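Local structure of monoglyceride lipase (Saccharomyces cerevisiae, 4ZWN) at residues I210-A215 with S306-K311; G71-I76 with R217-S222. The protein hydrolyses monoacylglycerols, preferably monounsaturated ones, to free fatty acids and glycerol, and also takes part in breaking down fatty acid ethyl esters. The protein carries 2 engineered substitutions. All blocks are in the same frame, centred on the assembly; numbering follows the deposited sequence.

Contact 1: residues I210-A215 with S306-K311; sequences ITSDKA and SLETDK
Two donors grip Glu308 OE1, one from each segment. Ser212 OG donates to the syn lone pair of Glu308 OE1, 2.7 Å away, whereas the amide of Thr309 reaches it on the anti side, with Thr309 N 3.0 Å from Glu308 OE1. The second oxygen takes the amide of Ser212 from above the carboxylate plane, Ser212 N to Glu308 OE2 being 3.1 Å, and receives a weak bond from the backbone of Arg301. A bend at chi2 (-69°) folds the acid back toward 210-215 although its CB points away. Replacing Glu308 with an alanine would probably leave Ser212 N, Ser212 OG and the amide of Thr309 without their acceptor and the two segments without the carboxylate that joins them. Beside this, a chi1 of -180° turns Thr211 OG1 away from its backbone N, to where it donates to Leu307 O at 2.6 Å, from above the carbonyl plane, and accepts from Asp213 N in an ST turn leading into helix 214-222. In this alpha/beta hydrolase the contact joins the link between helices 207-210 and 214-222 to the loop from His302, the inferred charge-relay residue, to helix 310-326. Thr309 N-caps that helix, its OG1 taking Val312 N; its CG2 packs 3.6 Å from Asp213 CB. Ile210 CG2 lies 3.8 Å from Leu307 CD1, and the Ile210 side chain is about 5 Å from that of His302.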
ATOM      1  N   ILE A 210      -3.030 -12.686   7.762  1.00 35.57           N
ATOM      2  CA  ILE A 210      -2.154 -11.542   7.549  1.00 36.60           C
ATOM      3  C   ILE A 210      -0.688 -11.961   7.489  1.00 37.24           C
ATOM      4  O   ILE A 210       0.043 -11.559   6.582  1.00 36.71           O
ATOM      5  CB  ILE A 210      -2.352 -10.481   8.650  1.00 33.72           C
ATOM      6  CG1 ILE A 210      -3.700  -9.779   8.458  1.00 33.33           C
ATOM      7  CG2 ILE A 210      -1.227  -9.462   8.629  1.00 32.20           C
ATOM      8  CD1 ILE A 210      -4.039  -8.785   9.539  1.00 37.70           C
ATOM      9  N   THR A 211      -0.263 -12.782   8.445  1.00 37.94           N
ATOM     10  CA  THR A 211       1.129 -13.223   8.497  1.00 42.38           C
ATOM     11  C   THR A 211       1.291 -14.625   9.079  1.00 44.51           C
ATOM     12  O   THR A 211       0.429 -15.111   9.813  1.00 47.74           O
ATOM     13  CB  THR A 211       1.989 -12.258   9.327  1.00 35.89           C
ATOM     14  OG1 THR A 211       3.344 -12.723   9.345  1.00 35.67           O
ATOM     15  CG2 THR A 211       1.470 -12.177  10.752  1.00 41.45           C
ATOM     16  N   SER A 212       2.410 -15.263   8.748  1.00 38.58           N
ATOM     17  CA  SER A 212       2.727 -16.583   9.276  1.00 45.28           C
ATOM     18  C   SER A 212       3.580 -16.490  10.540  1.00 47.10           C
ATOM     19  O   SER A 212       3.697 -17.462  11.286  1.00 49.20           O
ATOM     20  CB  SER A 212       3.450 -17.423   8.222  1.00 42.45           C
ATOM     21  OG  SER A 212       4.728 -16.884   7.931  1.00 40.34           O
ATOM     22  N   ASP A 213       4.174 -15.321  10.773  1.00 46.02           N
ATOM     23  CA  ASP A 213       5.020 -15.114  11.948  1.00 50.32           C
ATOM     24  C   ASP A 213       4.192 -14.729  13.169  1.00 42.61           C
ATOM     25  O   ASP A 213       3.496 -13.713  13.164  1.00 48.27           O
ATOM     26  CB  ASP A 213       6.076 -14.039  11.674  1.00 48.37           C
ATOM     27  CG  ASP A 213       7.150 -13.991  12.747  1.00 47.97           C
ATOM     28  OD1 ASP A 213       7.347 -15.010  13.440  1.00 61.03           O
ATOM     29  OD2 ASP A 213       7.804 -12.939  12.895  1.00 52.19           O
ATOM     30  N   LYS A 214       4.281 -15.540  14.219  1.00 48.06           N
ATOM     31  CA  LYS A 214       3.470 -15.334  15.415  1.00 51.52           C
ATOM     32  C   LYS A 214       3.983 -14.170  16.251  1.00 45.07           C
ATOM     33  O   LYS A 214       3.260 -13.629  17.085  1.00 48.72           O
ATOM     34  CB  LYS A 214       3.433 -16.610  16.257  1.00 49.92           C
ATOM     35  CG  LYS A 214       3.159 -17.861  15.444  1.00 63.97           C
ATOM     36  CD  LYS A 214       2.721 -19.015  16.326  1.00 70.98           C
ATOM     37  CE  LYS A 214       1.294 -19.430  16.002  1.00 80.33           C
ATOM     38  NZ  LYS A 214       0.797 -20.492  16.920  1.00 78.59           N
ATOM     39  N   ALA A 215       5.235 -13.788  16.025  1.00 46.27           N
ATOM     40  CA  ALA A 215       5.811 -12.641  16.711  1.00 45.37           C
ATOM     41  C   ALA A 215       5.090 -11.360  16.299  1.00 43.84           C
ATOM     42  O   ALA A 215       4.672 -10.575  17.150  1.00 43.61           O
ATOM     43  CB  ALA A 215       7.299 -12.538  16.418  1.00 55.53           C
ATOM     44  N   SER A 306       5.838  -6.177   5.610  1.00 37.13           N
ATOM     45  CA  SER A 306       5.731  -5.533   6.913  1.00 35.46           C
ATOM     46  C   SER A 306       5.685  -6.500   8.091  1.00 38.35           C
ATOM     47  O   SER A 306       6.402  -6.309   9.075  1.00 42.78           O
ATOM     48  CB  SER A 306       4.490  -4.639   6.943  1.00 30.00           C
ATOM     49  OG  SER A 306       3.312  -5.397   6.731  1.00 32.33           O
ATOM     50  N   LEU A 307       4.852  -7.531   7.996  1.00 34.62           N
ATOM     51  CA  LEU A 307       4.560  -8.356   9.164  1.00 37.86           C
ATOM     52  C   LEU A 307       4.963  -9.825   9.019  1.00 30.62           C
ATOM     53  O   LEU A 307       4.722 -10.627   9.917  1.00 32.08           O
ATOM     54  CB  LEU A 307       3.068  -8.256   9.494  1.00 36.31           C
ATOM     55  CG  LEU A 307       2.591  -6.826   9.778  1.00 40.10           C
ATOM     56  CD1 LEU A 307       1.081  -6.766   9.952  1.00 32.19           C
ATOM     57  CD2 LEU A 307       3.305  -6.249  11.000  1.00 35.30           C
ATOM     58  N   GLU A 308       5.587 -10.179   7.902  1.00 33.76           N
ATOM     59  CA  GLU A 308       5.988 -11.566   7.683  1.00 35.19           C
ATOM     60  C   GLU A 308       7.332 -11.898   8.326  1.00 33.10           C
ATOM     61  O   GLU A 308       7.962 -11.048   8.954  1.00 38.68           O
ATOM     62  CB  GLU A 308       6.038 -11.881   6.186  1.00 34.91           C
ATOM     63  CG  GLU A 308       4.759 -12.500   5.640  1.00 34.60           C
ATOM     64  CD  GLU A 308       4.516 -13.911   6.159  1.00 37.73           C
ATOM     65  OE1 GLU A 308       5.433 -14.496   6.773  1.00 40.89           O
ATOM     66  OE2 GLU A 308       3.405 -14.440   5.948  1.00 41.70           O
ATOM     67  N   THR A 309       7.761 -13.146   8.163  1.00 34.77           N
ATOM     68  CA  THR A 309       9.013 -13.616   8.744  1.00 35.81           C
ATOM     69  C   THR A 309      10.211 -12.932   8.105  1.00 39.53           C
ATOM     70  O   THR A 309      10.110 -12.384   7.005  1.00 41.81           O
ATOM     71  CB  THR A 309       9.179 -15.142   8.590  1.00 33.72           C
ATOM     72  OG1 THR A 309       9.315 -15.475   7.201  1.00 39.95           O
ATOM     73  CG2 THR A 309       7.986 -15.876   9.171  1.00 30.03           C
ATOM     74  N   ASP A 310      11.344 -12.972   8.801  1.00 40.65           N
ATOM     75  CA  ASP A 310      12.584 -12.404   8.288  1.00 43.43           C
ATOM     76  C   ASP A 310      12.968 -13.048   6.966  1.00 38.27           C
ATOM     77  O   ASP A 310      13.461 -12.378   6.063  1.00 38.25           O
ATOM     78  CB  ASP A 310      13.719 -12.574   9.300  1.00 40.33           C
ATOM     79  CG  ASP A 310      13.615 -11.606  10.458  1.00 41.27           C
ATOM     80  OD1 ASP A 310      12.584 -10.913  10.565  1.00 44.37           O
ATOM     81  OD2 ASP A 310      14.567 -11.542  11.264  1.00 54.65           O
ATOM     82  N   LYS A 311      12.735 -14.352   6.859  1.00 40.67           N
ATOM     83  CA  LYS A 311      13.053 -15.081   5.637  1.00 39.18           C
ATOM     84  C   LYS A 311      12.240 -14.539   4.468  1.00 40.84           C
ATOM     85  O   LYS A 311      12.786 -14.242   3.403  1.00 38.93           O
ATOM     86  CB  LYS A 311      12.792 -16.575   5.818  1.00 38.01           C
ATOM     87  CG  LYS A 311      13.109 -17.407   4.589  1.00 39.81           C
ATOM     88  CD  LYS A 311      12.638 -18.839   4.764  1.00 45.01           C
ATOM     89  CE  LYS A 311      12.930 -19.673   3.528  1.00 46.19           C
ATOM     90  NZ  LYS A 311      12.465 -21.079   3.691  1.00 56.18           N
TER
HETATM   91  O   HOH W   1      11.103 -12.415  12.190  1.00 51.20           O

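Contact 2: residues G71-I76 with R217-S222; sequences GEYTKI and RAFLGS
Phe219 reaches from helix 214-222 toward the loop 71-76 and is met there at its edge by two aliphatic groups. Lys75 CD comes within 3.8 Å of Phe219 CZ, near the plane of the ring, and Ile76 CD1 approaches another stretch of the ring edge, 4.3 Å from Phe219 CE2. The aromatic ring is carried out from the helix by a chi1 of 156°, which sets CG roughly anti to the backbone N and sends CZ foremost toward the loop. Extended at chi1 and chi2, Lys75 carries CD straight out to the ring edge; the bends at chi3 and chi4 then turn the ammonium aside. That charged end makes a cation-pi contact with Tyr25, whose ring also meets Phe219 edge-to-face, so the N-terminal part of the chain joins both residues. The loop follows strand 62-67 of the central sheet of the alpha/beta hydrolase fold and enters a 3-10 segment at Thr74 that runs on past Ile76, just ahead of helix 78-86; the helix opposite belongs to the region between strands 165-169 and 264-269. The CB of Ile76 does not itself point at the helix, but chi1 (-55°) and chi2 (-61°) bring CD1 to it, 4.3 Å from Leu220 CD1 as well, so that one methyl meets both Phe219 and Leu220. No hydrogen bond joins the two segments, and their nearest CA atoms, those of Ile76 and Leu220, stay 9.3 Å apart: the gap is bridged by side chains alone. Tyr73 contributes little surface, with Tyr73 OH 4.4 Å from Phe219 CZ; the hydroxyl is engaged instead in a hydrogen bond with Asp223, immediately beyond 217-222.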
ATOM      1  N   GLY A  71      -6.450  -0.404   7.708  1.00 31.11           N
ATOM      2  CA  GLY A  71      -6.069  -0.792   9.055  1.00 32.47           C
ATOM      3  C   GLY A  71      -4.617  -0.530   9.404  1.00 31.75           C
ATOM      4  O   GLY A  71      -4.212  -0.693  10.555  1.00 36.67           O
ATOM      5  N   GLU A  72      -3.832  -0.125   8.411  1.00 32.06           N
ATOM      6  CA  GLU A  72      -2.412   0.127   8.617  1.00 35.55           C
ATOM      7  C   GLU A  72      -2.130   1.600   8.908  1.00 32.15           C
ATOM      8  O   GLU A  72      -3.030   2.439   8.849  1.00 32.96           O
ATOM      9  CB  GLU A  72      -1.608  -0.328   7.396  1.00 33.67           C
ATOM     10  CG  GLU A  72      -1.583  -1.837   7.186  1.00 30.33           C
ATOM     11  CD  GLU A  72      -0.655  -2.244   6.060  1.00 33.56           C
ATOM     12  OE1 GLU A  72      -0.288  -1.366   5.248  1.00 32.90           O
ATOM     13  OE2 GLU A  72      -0.284  -3.437   5.988  1.00 31.75           O
ATOM     14  N   TYR A  73      -0.873   1.897   9.222  1.00 27.22           N
ATOM     15  CA  TYR A  73      -0.421   3.261   9.491  1.00 34.53           C
ATOM     16  C   TYR A  73       1.109   3.294   9.434  1.00 33.54           C
ATOM     17  O   TYR A  73       1.732   2.304   9.051  1.00 34.34           O
ATOM     18  CB  TYR A  73      -0.945   3.767  10.846  1.00 32.29           C
ATOM     19  CG  TYR A  73      -0.463   2.977  12.045  1.00 34.53           C
ATOM     20  CD1 TYR A  73      -0.915   1.685  12.277  1.00 35.56           C
ATOM     21  CD2 TYR A  73       0.433   3.530  12.949  1.00 31.59           C
ATOM     22  CE1 TYR A  73      -0.478   0.959  13.363  1.00 39.94           C
ATOM     23  CE2 TYR A  73       0.874   2.812  14.043  1.00 36.74           C
ATOM     24  CZ  TYR A  73       0.418   1.524  14.243  1.00 44.27           C
ATOM     25  OH  TYR A  73       0.850   0.798  15.330  1.00 50.84           O
ATOM     26  N   THR A  74       1.704   4.425   9.806  1.00 31.90           N
ATOM     27  CA  THR A  74       3.144   4.645   9.634  1.00 30.53           C
ATOM     28  C   THR A  74       4.039   3.529  10.184  1.00 35.74           C
ATOM     29  O   THR A  74       4.930   3.053   9.484  1.00 35.86           O
ATOM     30  CB  THR A  74       3.586   5.965  10.290  1.00 34.26           C
ATOM     31  OG1 THR A  74       3.240   5.949  11.680  1.00 37.77           O
ATOM     32  CG2 THR A  74       2.913   7.150   9.612  1.00 30.48           C
ATOM     33  N   LYS A  75       3.797   3.116  11.426  1.00 35.55           N
ATOM     34  CA  LYS A  75       4.642   2.121  12.092  1.00 37.19           C
ATOM     35  C   LYS A  75       4.717   0.802  11.324  1.00 36.61           C
ATOM     36  O   LYS A  75       5.746   0.122  11.346  1.00 36.17           O
ATOM     37  CB  LYS A  75       4.140   1.860  13.521  1.00 39.77           C
ATOM     38  CG  LYS A  75       4.922   0.785  14.274  1.00 43.45           C
ATOM     39  CD  LYS A  75       4.384   0.572  15.682  1.00 56.60           C
ATOM     40  CE  LYS A  75       4.917   1.619  16.648  1.00 56.47           C
ATOM     41  NZ  LYS A  75       6.392   1.504  16.811  1.00 60.88           N
ATOM     42  N   ILE A  76       3.631   0.444  10.647  1.00 32.97           N
ATOM     43  CA  ILE A  76       3.586  -0.803   9.891  1.00 38.10           C
ATOM     44  C   ILE A  76       4.626  -0.793   8.770  1.00 37.93           C
ATOM     45  O   ILE A  76       5.207  -1.825   8.436  1.00 31.65           O
ATOM     46  CB  ILE A  76       2.180  -1.056   9.303  1.00 36.62           C
ATOM     47  CG1 ILE A  76       1.127  -1.016  10.413  1.00 38.38           C
ATOM     48  CG2 ILE A  76       2.124  -2.396   8.578  1.00 33.89           C
ATOM     49  CD1 ILE A  76       1.328  -2.064  11.492  1.00 30.72           C
ATOM     50  N   ARG A 217       2.238 -11.361  14.758  1.00 41.13           N
ATOM     51  CA  ARG A 217       0.839 -11.619  15.079  1.00 42.44           C
ATOM     52  C   ARG A 217       0.491 -11.078  16.463  1.00 46.67           C
ATOM     53  O   ARG A 217      -0.519 -10.395  16.641  1.00 39.37           O
ATOM     54  CB  ARG A 217       0.540 -13.116  15.017  1.00 45.76           C
ATOM     55  CG  ARG A 217      -0.223 -13.557  13.786  1.00 49.43           C
ATOM     56  CD  ARG A 217      -0.579 -15.032  13.879  1.00 48.18           C
ATOM     57  NE  ARG A 217       0.059 -15.816  12.827  1.00 53.66           N
ATOM     58  CZ  ARG A 217       0.041 -17.143  12.771  1.00 54.95           C
ATOM     59  NH1 ARG A 217      -0.580 -17.840  13.713  1.00 58.13           N
ATOM     60  NH2 ARG A 217       0.647 -17.773  11.775  1.00 54.49           N
ATOM     61  N   ALA A 218       1.341 -11.389  17.440  1.00 45.66           N
ATOM     62  CA  ALA A 218       1.124 -10.963  18.817  1.00 44.08           C
ATOM     63  C   ALA A 218       1.136  -9.445  18.932  1.00 46.98           C
ATOM     64  O   ALA A 218       0.316  -8.859  19.639  1.00 49.49           O
ATOM     65  CB  ALA A 218       2.173 -11.573  19.729  1.00 43.24           C
ATOM     66  N   PHE A 219       2.073  -8.812  18.232  1.00 45.82           N
ATOM     67  CA  PHE A 219       2.164  -7.357  18.211  1.00 47.48           C
ATOM     68  C   PHE A 219       0.909  -6.717  17.627  1.00 49.88           C
ATOM     69  O   PHE A 219       0.346  -5.791  18.210  1.00 47.16           O
ATOM     70  CB  PHE A 219       3.389  -6.910  17.411  1.00 42.81           C
ATOM     71  CG  PHE A 219       3.273  -5.517  16.857  1.00 45.74           C
ATOM     72  CD1 PHE A 219       3.451  -4.414  17.675  1.00 42.03           C
ATOM     73  CD2 PHE A 219       2.985  -5.311  15.514  1.00 39.36           C
ATOM     74  CE1 PHE A 219       3.345  -3.132  17.167  1.00 50.22           C
ATOM     75  CE2 PHE A 219       2.877  -4.032  15.002  1.00 39.25           C
ATOM     76  CZ  PHE A 219       3.057  -2.941  15.828  1.00 46.65           C
ATOM     77  N   LEU A 220       0.485  -7.218  16.471  1.00 48.00           N
ATOM     78  CA  LEU A 220      -0.643  -6.645  15.747  1.00 46.57           C
ATOM     79  C   LEU A 220      -1.939  -6.756  16.546  1.00 47.87           C
ATOM     80  O   LEU A 220      -2.730  -5.815  16.596  1.00 46.12           O
ATOM     81  CB  LEU A 220      -0.803  -7.331  14.389  1.00 40.25           C
ATOM     82  CG  LEU A 220      -1.677  -6.606  13.367  1.00 40.95           C
ATOM     83  CD1 LEU A 220      -1.086  -5.245  13.031  1.00 37.06           C
ATOM     84  CD2 LEU A 220      -1.837  -7.448  12.114  1.00 40.67           C
ATOM     85  N   GLY A 221      -2.141  -7.908  17.176  1.00 47.97           N
ATOM     86  CA  GLY A 221      -3.336  -8.147  17.965  1.00 49.72           C
ATOM     87  C   GLY A 221      -3.390  -7.328  19.242  1.00 54.73           C
ATOM     88  O   GLY A 221      -4.462  -7.126  19.811  1.00 57.28           O
ATOM     89  N   SER A 222      -2.233  -6.853  19.693  1.00 51.16           N
ATOM     90  CA  SER A 222      -2.151  -6.091  20.934  1.00 49.72           C
ATOM     91  C   SER A 222      -1.952  -4.602  20.681  1.00 51.47           C
ATOM     92  O   SER A 222      -2.049  -3.791  21.600  1.00 53.95           O
ATOM     93  CB  SER A 222      -1.012  -6.618  21.809  1.00 54.51           C
ATOM     94  OG  SER A 222      -1.173  -7.997  22.082  1.00 57.92           O
TER

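Overall arrangement
From the N terminus, the chain first passes 71-76, the loop after strand 62-67, and returns to it 141 residues later with helix 214-222, closing contact 2. Segment 210-215, which leads into the start of that helix, waits another 91 residues for 306-311 and contact 1. The two closures therefore cross rather than nest, and their centres lie 11 Å apart. Arg217 NE probably bonds back to Thr211 O, Ile210 packs on Leu220, and Ser306 touches Ile76. Contact 1 thus joins the link 210-213, just ahead of helix 214-222, to the approach to helix 310-326, and contact 2 holds the helix itself to the loop before helix 78-86.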